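Local coordinates for flavin reductase domain protein (Arthrobacter sp., PDB 2QCK) that probably binds FMN and serves as a flavin reductase, an oxidoreductase of the flavin reductase-like family that is assembled from two copies of the chain, at residues 24-29 / 109-114. Sequence-based numbering, arbitrary orientation.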
# COMPACT_ATOMS: atom_id res chain seq x y z
N VAL A 24 0.89 2.60 8.39
CA VAL A 24 0.03 1.77 9.24
C VAL A 24 -1.30 2.51 9.41
O VAL A 24 -1.29 3.68 9.79
CB VAL A 24 0.72 1.46 10.61
CG1 VAL A 24 -0.14 0.50 11.48
CG2 VAL A 24 2.12 0.86 10.36
N ALA A 25 -2.40 1.82 9.08
CA ALA A 25 -3.76 2.30 9.32
C ALA A 25 -4.52 1.24 10.13
O ALA A 25 -4.03 0.15 10.29
CB ALA A 25 -4.48 2.58 7.95
N ILE A 26 -5.70 1.58 10.66
CA ILE A 26 -6.61 0.61 11.27
C ILE A 26 -8.00 0.71 10.64
O ILE A 26 -8.55 1.83 10.44
CB ILE A 26 -6.75 0.72 12.82
CG1 ILE A 26 -5.39 0.48 13.50
CG2 ILE A 26 -7.79 -0.30 13.25
CD1 ILE A 26 -5.25 1.03 14.92
N ILE A 27 -8.55 -0.46 10.30
CA ILE A 27 -9.89 -0.57 9.68
C ILE A 27 -10.83 -1.01 10.77
O ILE A 27 -10.47 -1.88 11.53
CB ILE A 27 -9.91 -1.62 8.55
CG1 ILE A 27 -9.00 -1.17 7.42
CG2 ILE A 27 -11.37 -1.88 8.01
CD1 ILE A 27 -9.61 -0.12 6.53
N THR A 28 -12.01 -0.40 10.82
CA THR A 28 -13.03 -0.76 11.85
C THR A 28 -14.33 -1.08 11.12
O THR A 28 -14.59 -0.56 10.05
CB THR A 28 -13.24 0.36 12.81
OG1 THR A 28 -13.61 1.57 12.06
CG2 THR A 28 -11.96 0.52 13.67
N VAL A 29 -15.11 -2.03 11.66
CA VAL A 29 -16.40 -2.34 11.09
C VAL A 29 -17.29 -2.76 12.23
O VAL A 29 -16.81 -3.33 13.22
CB VAL A 29 -16.31 -3.41 10.03
CG1 VAL A 29 -15.65 -4.67 10.55
CG2 VAL A 29 -17.70 -3.70 9.43
N PRO A 109 -17.23 2.13 14.14
CA PRO A 109 -16.39 2.44 15.29
C PRO A 109 -15.24 3.36 14.91
O PRO A 109 -14.43 3.05 14.02
CB PRO A 109 -15.87 1.06 15.72
CG PRO A 109 -16.66 0.06 14.96
CD PRO A 109 -17.01 0.75 13.69
N ILE A 110 -15.21 4.51 15.58
CA ILE A 110 -14.20 5.54 15.41
C ILE A 110 -13.23 5.56 16.62
O ILE A 110 -13.64 5.73 17.78
CB ILE A 110 -14.83 6.95 15.13
CG1 ILE A 110 -15.74 6.90 13.90
CG2 ILE A 110 -13.70 7.98 14.90
CD1 ILE A 110 -14.99 6.64 12.57
N LEU A 111 -11.96 5.36 16.30
CA LEU A 111 -10.88 5.35 17.25
C LEU A 111 -10.44 6.76 17.50
O LEU A 111 -10.21 7.52 16.56
CB LEU A 111 -9.68 4.57 16.71
CG LEU A 111 -9.90 3.16 16.19
CD1 LEU A 111 -8.54 2.57 15.73
CD2 LEU A 111 -10.60 2.33 17.25
N LYS A 112 -10.31 7.09 18.78
CA LYS A 112 -9.87 8.40 19.26
C LYS A 112 -8.41 8.67 19.01
O LYS A 112 -7.59 7.74 18.92
CB LYS A 112 -10.09 8.46 20.77
CG LYS A 112 -11.52 8.20 21.21
CD LYS A 112 -11.62 8.18 22.74
CE LYS A 112 -13.08 8.20 23.18
NZ LYS A 112 -13.29 7.84 24.62
N ASP A 113 -8.07 9.95 18.89
CA ASP A 113 -6.67 10.40 18.98
C ASP A 113 -5.80 9.92 17.85
O ASP A 113 -4.61 9.72 18.06
CB ASP A 113 -6.03 9.96 20.30
CG ASP A 113 -6.67 10.59 21.53
OD1 ASP A 113 -6.97 11.81 21.48
OD2 ASP A 113 -6.84 9.87 22.52
N VAL A 114 -6.35 9.73 16.66
CA VAL A 114 -5.56 9.25 15.50
C VAL A 114 -5.24 10.46 14.62
O VAL A 114 -5.73 11.57 14.89
CB VAL A 114 -6.29 8.12 14.68
CG1 VAL A 114 -6.49 6.87 15.53
CG2 VAL A 114 -7.59 8.58 14.12
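The puckered ring of Pro109 lies against strand 22-31 at Val29: its CD and CG stand over one face of the flat Val29 carbonyl group, CD 3.8 Å from Val29 C and CG 3.8 Å from Val29 O. The carbonyl of Pro109 is in turn met in its own plane by Thr28, whose OG1 donates to Pro109 O at 2.6 Å, with a C=O...OG1 angle of 153°. A chi1 of 56° sets OG1 between the backbone N and the carbonyl carbon of Thr28 and leaves CG2 to pass alongside Leu111, 4.2 Å from its CG. Leu111 CD1 meets Ile26 CD1 at 3.7 Å and Ile26 CG2 at 3.9 Å, the two side chains crossing at about a right angle. Replacing Thr28 by a valine would probably leave the buried Pro109 carbonyl without its hydroxyl donor and release the short strand's one hydrogen bond to 24-29. Leu85 of helix 83-88 and His76 of strand 72-77 also touch Leu111. Strand 25-29 takes its backbone partners from 34-40 and 72-77. The 109-111 strand, running nearly antiparallel to it at 150°, therefore packs over the main sheet by side-chain contacts and a single side-chain-to-backbone hydrogen bond, with no backbone pairing between the two segments. It forms a small antiparallel pair with 101-103, laid on a curled sheet consistent with the FMN-binding split barrel of flavin reductase-like proteins.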